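Local coordinates for protein NADP-dependent alcohol dehydrogenase (Entamoeba histolytica, PDB 2OUI) that probably catalyses the reversible, NADP(H)-linked oxidation of alcohols at a zinc-containing active site and assembles as a tetramer, at residues P36-S39 against D40-T43; G108-K111 against F112-K116; L148-M151 against V152-F156. The protein carries 1 engineered substitution. All blocks are in the same frame, centred on the assembly; numbering follows the deposited sequence.

Interaction 1 (P36-S39 against D40-T43); sequences PCTS and DTHT. With ZN (zinc ion), chain E; EDO (1,2-ethanediol), chain I; CAC (cacodylate ion), chain H; NO3 (nitrate ion), chain F.
T38 and T41 meet through a forked set of bonds at the first turn of helix 38-46, where C37 occupies the N-cap position. The i to i+4 bonds T43 N to S39 O and H42 N to T38 O are regular, the latter at 3.2 Å, whereas D40 N reaches C37 O only weakly, at 134°. T38 O serves a second good donor. The hydroxyl of T41 adds a 2.6 Å bond from OG1 to T38 O, coming in within the carbonyl plane on a lone pair. The T41 rotation (chi1 73°) sets OG1 between its own backbone N and carbonyl carbon, which turns the hydroxyl back toward the preceding turn. The imidazole of H42 lies with one face above T38 O, and T38 CG2 approaches H42 CE1 to 3.7 Å; Y267 meets the same ring edge-to-face.

D40 OD2 accepts hydrogen bonds from G58 N and from a water that itself accepts from C37 N, while OD1 of D40 is bound by S113. Three small molecules, probably from the crystallisation liquor, take the other polar ends. T38 OG1 donates to a nitrate that V178 N also holds. S39 OG receives a bond from ethanediol and lies 2.4 Å from cacodylate O2, so short for a hydrogen bond that the exact length is doubtful.

C37 SG binds zinc at 2.2 Å, beside H59 and D150, and cacodylate O2 takes a further position at 1.9 Å from the metal. The same sulfur accepts the capping bond from S39 N at 3.4 Å, nearly straight at 163°. That N-H would draw some electron density from the sulfur, and S39 OG beside the zinc-bound oxygen is consistent with a place where a substrate oxygen could be held.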
loop_
_atom_site.group_PDB
_atom_site.type_symbol
_atom_site.label_atom_id
_atom_site.label_comp_id
_atom_site.label_asym_id
_atom_site.label_seq_id
_atom_site.Cartn_x
_atom_site.Cartn_y
_atom_site.Cartn_z
ATOM N N PRO A 36 -20.370 1.260 -28.602
ATOM C CA PRO A 36 -19.227 2.026 -29.118
ATOM C C PRO A 36 -18.591 2.905 -28.044
ATOM O O PRO A 36 -19.235 3.213 -27.025
ATOM C CB PRO A 36 -19.868 2.920 -30.159
ATOM C CG PRO A 36 -21.200 3.268 -29.516
ATOM C CD PRO A 36 -21.634 2.001 -28.773
ATOM N N CYS A 37 -17.337 3.300 -28.269
ATOM C CA CYS A 37 -16.564 4.037 -27.271
ATOM C C CYS A 37 -15.942 5.250 -27.910
ATOM O O CYS A 37 -15.510 5.195 -29.042
ATOM C CB CYS A 37 -15.433 3.153 -26.718
ATOM S SG CYS A 37 -14.625 3.924 -25.275
ATOM N N THR A 38 -15.892 6.345 -27.159
ATOM C CA THR A 38 -15.150 7.544 -27.533
ATOM C C THR A 38 -13.715 7.205 -27.938
ATOM O O THR A 38 -13.165 7.819 -28.843
ATOM C CB THR A 38 -15.134 8.527 -26.333
ATOM O OG1 THR A 38 -16.492 8.767 -25.919
ATOM C CG2 THR A 38 -14.527 9.857 -26.725
ATOM N N SER A 39 -13.115 6.213 -27.289
ATOM C CA SER A 39 -11.724 5.858 -27.607
ATOM C C SER A 39 -11.569 5.561 -29.084
ATOM O O SER A 39 -10.583 5.956 -29.712
ATOM C CB SER A 39 -11.243 4.666 -26.793
ATOM O OG SER A 39 -11.286 4.970 -25.414
ATOM N N ASP A 40 -12.537 4.847 -29.657
ATOM C CA ASP A 40 -12.432 4.507 -31.070
ATOM C C ASP A 40 -12.541 5.718 -31.987
ATOM O O ASP A 40 -11.998 5.705 -33.100
ATOM C CB ASP A 40 -13.469 3.445 -31.450
ATOM C CG ASP A 40 -13.009 2.018 -31.089
ATOM O OD1 ASP A 40 -11.847 1.821 -30.636
ATOM O OD2 ASP A 40 -13.807 1.083 -31.301
ATOM N N THR A 41 -13.226 6.768 -31.528
ATOM C CA THR A 41 -13.222 8.024 -32.278
ATOM C C THR A 41 -11.824 8.694 -32.254
ATOM O O THR A 41 -11.390 9.230 -33.280
ATOM C CB THR A 41 -14.343 9.026 -31.815
ATOM O OG1 THR A 41 -14.005 9.580 -30.539
ATOM C CG2 THR A 41 -15.693 8.328 -31.713
ATOM N N HIS A 42 -11.123 8.647 -31.112
ATOM C CA HIS A 42 -9.728 9.165 -31.045
ATOM C C HIS A 42 -8.844 8.346 -31.990
ATOM O O HIS A 42 -8.074 8.893 -32.779
ATOM C CB HIS A 42 -9.109 9.085 -29.636
ATOM C CG HIS A 42 -9.897 9.763 -28.552
ATOM N ND1 HIS A 42 -10.739 10.831 -28.783
ATOM C CD2 HIS A 42 -9.920 9.550 -27.209
ATOM C CE1 HIS A 42 -11.266 11.232 -27.636
ATOM N NE2 HIS A 42 -10.792 10.463 -26.667
ATOM N N THR A 43 -8.974 7.024 -31.914
ATOM C CA THR A 43 -8.157 6.128 -32.738
ATOM C C THR A 43 -8.363 6.381 -34.228
ATOM O O THR A 43 -7.385 6.522 -34.976
ATOM C CB THR A 43 -8.436 4.657 -32.342
ATOM O OG1 THR A 43 -8.093 4.488 -30.963
ATOM C CG2 THR A 43 -7.660 3.669 -33.225
HETATM ZN ZN ZN E . -13.380 2.179 -24.640
HETATM C C1 EDO I . -11.753 5.947 -21.870
HETATM O O1 EDO I . -10.920 7.093 -21.639
HETATM C C2 EDO I . -12.850 6.293 -22.874
HETATM O O2 EDO I . -12.411 7.175 -23.926
HETATM AS AS CAC H . -10.562 2.262 -23.096
HETATM O O1 CAC H . -11.241 2.741 -21.576
HETATM O O2 CAC H . -11.571 2.825 -24.431
HETATM C C1 CAC H . -8.856 3.145 -23.443
HETATM C C2 CAC H . -10.412 0.312 -23.227
HETATM N N NO3 F . -16.258 8.907 -22.212
HETATM O O1 NO3 F . -16.658 8.148 -23.325
HETATM O O2 NO3 F . -16.817 8.664 -20.977
HETATM O O3 NO3 F . -15.297 9.917 -22.335
HETATM O O HOH W 1 -16.117 1.458 -30.100
#

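Interaction 2 (G108-K111 against F112-K116)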
loop_
_atom_site.group_PDB
_atom_site.type_symbol
_atom_site.label_atom_id
_atom_site.label_comp_id
_atom_site.label_asym_id
_atom_site.label_seq_id
_atom_site.Cartn_x
_atom_site.Cartn_y
_atom_site.Cartn_z
ATOM N N GLY A 108 -0.692 -3.271 -23.771
ATOM C CA GLY A 108 -0.681 -4.564 -24.469
ATOM C C GLY A 108 -1.859 -5.445 -24.107
ATOM O O GLY A 108 -2.216 -6.334 -24.867
ATOM N N GLY A 109 -2.427 -5.242 -22.925
ATOM C CA GLY A 109 -3.617 -5.988 -22.516
ATOM C C GLY A 109 -4.897 -5.465 -23.164
ATOM O O GLY A 109 -5.926 -6.151 -23.173
ATOM N N TRP A 110 -4.847 -4.236 -23.682
ATOM C CA TRP A 110 -5.954 -3.702 -24.463
ATOM C C TRP A 110 -5.707 -4.087 -25.929
ATOM O O TRP A 110 -4.950 -3.419 -26.655
ATOM C CB TRP A 110 -6.077 -2.181 -24.280
ATOM C CG TRP A 110 -7.083 -1.533 -25.218
ATOM C CD1 TRP A 110 -8.214 -2.110 -25.762
ATOM C CD2 TRP A 110 -7.061 -0.179 -25.681
ATOM N NE1 TRP A 110 -8.874 -1.189 -26.560
ATOM C CE2 TRP A 110 -8.175 -0.009 -26.544
ATOM C CE3 TRP A 110 -6.177 0.895 -25.491
ATOM C CZ2 TRP A 110 -8.447 1.205 -27.183
ATOM C CZ3 TRP A 110 -6.433 2.088 -26.134
ATOM C CH2 TRP A 110 -7.571 2.240 -26.971
ATOM N N LYS A 111 -6.333 -5.188 -26.347
ATOM C CA LYS A 111 -6.079 -5.740 -27.674
ATOM C C LYS A 111 -7.138 -5.271 -28.672
ATOM O O LYS A 111 -6.802 -4.660 -29.725
ATOM C CB LYS A 111 -6.003 -7.282 -27.604
ATOM C CG LYS A 111 -4.919 -7.743 -26.615
ATOM C CD LYS A 111 -4.641 -9.250 -26.698
ATOM C CE LYS A 111 -3.623 -9.641 -25.564
ATOM N NZ LYS A 111 -2.271 -9.048 -25.779
ATOM N N PHE A 112 -8.397 -5.584 -28.351
ATOM C CA PHE A 112 -9.556 -5.250 -29.191
ATOM C C PHE A 112 -9.558 -3.762 -29.580
ATOM O O PHE A 112 -9.648 -2.904 -28.710
ATOM C CB PHE A 112 -10.859 -5.482 -28.431
ATOM C CG PHE A 112 -11.182 -6.934 -28.125
ATOM C CD1 PHE A 112 -11.126 -7.915 -29.111
ATOM C CD2 PHE A 112 -11.662 -7.277 -26.867
ATOM C CE1 PHE A 112 -11.483 -9.265 -28.825
ATOM C CE2 PHE A 112 -12.024 -8.607 -26.575
ATOM C CZ PHE A 112 -11.923 -9.595 -27.552
ATOM N N SER A 113 -9.526 -3.477 -30.883
ATOM C CA SER A 113 -9.549 -2.105 -31.445
ATOM C C SER A 113 -8.369 -1.240 -31.003
ATOM O O SER A 113 -8.375 -0.032 -31.226
ATOM C CB SER A 113 -10.908 -1.367 -31.267
ATOM O OG SER A 113 -11.008 -0.663 -30.031
ATOM N N ASN A 114 -7.364 -1.860 -30.385
ATOM C CA ASN A 114 -6.034 -1.232 -30.254
ATOM C C ASN A 114 -5.109 -1.744 -31.373
ATOM O O ASN A 114 -4.768 -0.992 -32.302
ATOM C CB ASN A 114 -5.466 -1.468 -28.837
ATOM C CG ASN A 114 -4.078 -0.874 -28.637
ATOM O OD1 ASN A 114 -3.537 -0.165 -29.511
ATOM N ND2 ASN A 114 -3.497 -1.141 -27.457
ATOM N N PHE A 115 -4.748 -3.030 -31.323
ATOM C CA PHE A 115 -3.927 -3.631 -32.360
ATOM C C PHE A 115 -4.472 -4.991 -32.831
ATOM O O PHE A 115 -3.898 -5.599 -33.731
ATOM C CB PHE A 115 -2.466 -3.762 -31.896
ATOM C CG PHE A 115 -2.309 -4.517 -30.595
ATOM C CD1 PHE A 115 -2.276 -5.915 -30.583
ATOM C CD2 PHE A 115 -2.193 -3.831 -29.390
ATOM C CE1 PHE A 115 -2.129 -6.619 -29.381
ATOM C CE2 PHE A 115 -2.055 -4.526 -28.201
ATOM C CZ PHE A 115 -2.031 -5.924 -28.204
ATOM N N LYS A 116 -5.573 -5.444 -32.217
ATOM C CA LYS A 116 -6.242 -6.713 -32.567
ATOM C C LYS A 116 -7.648 -6.383 -33.053
ATOM O O LYS A 116 -8.266 -5.414 -32.595
ATOM C CB LYS A 116 -6.314 -7.632 -31.335
ATOM C CG LYS A 116 -7.058 -8.987 -31.512
ATOM C CD LYS A 116 -7.148 -9.769 -30.187
ATOM C CE LYS A 116 -7.720 -11.170 -30.399
ATOM N NZ LYS A 116 -7.736 -11.958 -29.093
#
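Both W110 and N114 carry CG opposite their backbone N (chi1 172° and 179°), which brings N114 CB over the indole and its amide to the W110 carbonyl. The intervening chain makes a type II beta turn at K111-N114, with F112 and S113 at its corners, in a loop of the GroES-like domain that leads to strand 124-126. Its closing bond runs from N114 N to K111 O. That carbonyl has two further donors: F115 N lies in the carbonyl plane, and N114 N and K116 N approach from its two opposite faces. Three N-H groups thus grip one oxygen and wind the backbone round it without forming a helix.

On the indole side, N114 CB sits 3.8 Å from the centroid of the five-membered ring, a CH-pi contact over its face. Beyond it the amide, its plane turned 39° from the indole, donates from ND2 to W110 O at 2.8 Å. W110 NE1 makes a weak bond to F112 O. S113 OG lies near that carbonyl, but its stronger partner is D40. The indole is braced edge-to-face by H59 and touched by M285 of a second subunit; its nearest side-chain atom is about 4 Å from the bound cacodylate.

The F115 ring has K111 CA above one face, offset toward the rim, and K111 CG is 3.8 Å from F115 CZ. The K111 chain runs extended and bends only at its last torsion; its ammonium forms a salt bridge with D89. K116 stretches away to H125, its CB resting 3.8 Å from K111 CB. At the F115 edge, in the ring plane, G108 O stands 3.4 Å from F115 CZ and accepts a bond from K111 NZ.

Interaction 3 (L148-M151 against V152-F156). With ZN (zinc ion), chain E.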
loop_
_atom_site.group_PDB
_atom_site.type_symbol
_atom_site.label_atom_id
_atom_site.label_comp_id
_atom_site.label_asym_id
_atom_site.label_seq_id
_atom_site.Cartn_x
_atom_site.Cartn_y
_atom_site.Cartn_z
ATOM N N LEU A 148 -20.225 -3.090 -18.173
ATOM C CA LEU A 148 -19.105 -3.629 -17.365
ATOM C C LEU A 148 -17.763 -3.710 -18.109
ATOM O O LEU A 148 -16.721 -3.562 -17.505
ATOM C CB LEU A 148 -19.466 -5.016 -16.795
ATOM C CG LEU A 148 -20.624 -5.087 -15.795
ATOM C CD1 LEU A 148 -21.076 -6.520 -15.571
ATOM C CD2 LEU A 148 -20.242 -4.395 -14.460
ATOM N N SER A 149 -17.796 -3.932 -19.424
ATOM C CA SER A 149 -16.616 -4.280 -20.218
ATOM C C SER A 149 -15.547 -3.203 -20.163
ATOM O O SER A 149 -14.361 -3.515 -20.134
ATOM C CB SER A 149 -17.028 -4.438 -21.693
ATOM O OG SER A 149 -17.992 -5.473 -21.816
ATOM N N ASP A 150 -16.007 -1.954 -20.130
ATOM C CA ASP A 150 -15.151 -0.780 -20.281
ATOM C C ASP A 150 -15.668 0.343 -19.378
ATOM O O ASP A 150 -14.892 0.886 -18.601
ATOM C CB ASP A 150 -15.120 -0.377 -21.761
ATOM C CG ASP A 150 -14.085 0.704 -22.095
ATOM O OD1 ASP A 150 -13.246 1.062 -21.224
ATOM O OD2 ASP A 150 -14.142 1.200 -23.252
ATOM N N MET A 151 -16.960 0.674 -19.425
ATOM C CA MET A 151 -17.405 1.897 -18.713
ATOM C C MET A 151 -17.293 1.788 -17.196
ATOM O O MET A 151 -16.666 2.630 -16.555
ATOM C CB MET A 151 -18.813 2.324 -19.111
ATOM C CG MET A 151 -18.983 2.604 -20.625
ATOM S SD MET A 151 -17.984 4.004 -21.192
ATOM C CE MET A 151 -16.474 3.234 -21.781
ATOM N N VAL A 152 -17.874 0.741 -16.628
ATOM C CA VAL A 152 -17.799 0.561 -15.169
ATOM C C VAL A 152 -16.355 0.335 -14.722
ATOM O O VAL A 152 -15.893 0.989 -13.777
ATOM C CB VAL A 152 -18.628 -0.595 -14.703
ATOM C CG1 VAL A 152 -18.441 -0.771 -13.198
ATOM C CG2 VAL A 152 -20.111 -0.350 -15.068
ATOM N N THR A 153 -15.647 -0.580 -15.390
ATOM C CA THR A 153 -14.283 -0.909 -14.987
ATOM C C THR A 153 -13.305 0.259 -15.109
ATOM O O THR A 153 -12.515 0.499 -14.199
ATOM C CB THR A 153 -13.747 -2.206 -15.639
ATOM O OG1 THR A 153 -12.408 -2.424 -15.167
ATOM C CG2 THR A 153 -13.764 -2.114 -17.175
ATOM N N THR A 154 -13.399 1.027 -16.190
ATOM C CA THR A 154 -12.510 2.183 -16.364
ATOM C C THR A 154 -12.885 3.300 -15.393
ATOM O O THR A 154 -12.005 3.885 -14.758
ATOM C CB THR A 154 -12.546 2.692 -17.808
ATOM O OG1 THR A 154 -12.183 1.595 -18.669
ATOM C CG2 THR A 154 -11.566 3.843 -17.999
ATOM N N GLY A 155 -14.174 3.592 -15.278
ATOM C CA GLY A 155 -14.653 4.602 -14.341
ATOM C C GLY A 155 -14.239 4.285 -12.908
ATOM O O GLY A 155 -13.658 5.144 -12.221
ATOM N N PHE A 156 -14.499 3.053 -12.467
ATOM C CA PHE A 156 -14.054 2.614 -11.142
ATOM C C PHE A 156 -12.546 2.678 -11.018
ATOM O O PHE A 156 -12.047 3.026 -9.942
ATOM C CB PHE A 156 -14.531 1.204 -10.799
ATOM C CG PHE A 156 -15.987 1.137 -10.390
ATOM C CD1 PHE A 156 -16.906 2.083 -10.848
ATOM C CD2 PHE A 156 -16.441 0.110 -9.559
ATOM C CE1 PHE A 156 -18.269 2.003 -10.496
ATOM C CE2 PHE A 156 -17.799 0.029 -9.201
ATOM C CZ PHE A 156 -18.705 0.987 -9.663
HETATM ZN ZN ZN E . -13.380 2.179 -24.640
#
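D150 and T154 lie side by side along helix 148-161, one turn apart and pointing the same way. D150 OD2 binds zinc at 1.9 Å. The other carboxylate oxygen, OD1, lies 2.8 Å from T154 OG1, and this hydroxyl is equally close to D150 O; it is within bonding distance of both, and which of them its one proton serves is not settled. A hydrogen bond also links T154 OG1 with the cacodylate at the metal, though its direction is open. T154 N donates to D150 O at 2.8 Å, and G155 N continues the helix with a bond to M151 O.

Behind this shell the chain opens into a wider, pi-type turn at 148-151. T153 CG2 lies 3.3 Å from L148 O and at a similar distance from S149 O, since the T153 rotation (chi1 -180°) puts the methyl toward these carbonyls and sends OG1 away to T295 and R301. Here L148 CD2 and V152 CG2 pack alongside each other at 4.1 Å.

Farther out, S149 OG bonds to V83 O. Helix 298-310 covers L148, T153 and F156, whereas helix 177-188 touches M151, V152 and T154, so this buried segment is packed against two helices as well as joined to the metal. F156 additionally packs on L166 of a third subunit.

Binding zinc through one oxygen leaves the other turned to T154; the neighbouring hydroxyl would probably limit rotation of the carboxylate and favour this single-oxygen coordination.

Overall arrangement
Interactions 1 and 3 supply two of the three protein ligands of the zinc: C37 SG and D150 OD2 are 3.4 Å apart as neighbouring ligands of the metal, and M151 CE lies 4.0 Å from C37 SG. H59 completes the set. Interaction 2 joins this site through a second shell: S113 OG is 2.7 Å from D40 OD1, a probable hydrogen bond, and also bonds to ND1 of H59. Interactions 2 and 3 do not touch, their nearest atoms being about 7 Å apart. The cacodylate, itself bound to the zinc and hydrogen-bonded to S39 and T154, has W110 nearby; its site is consistent with the substrate pocket.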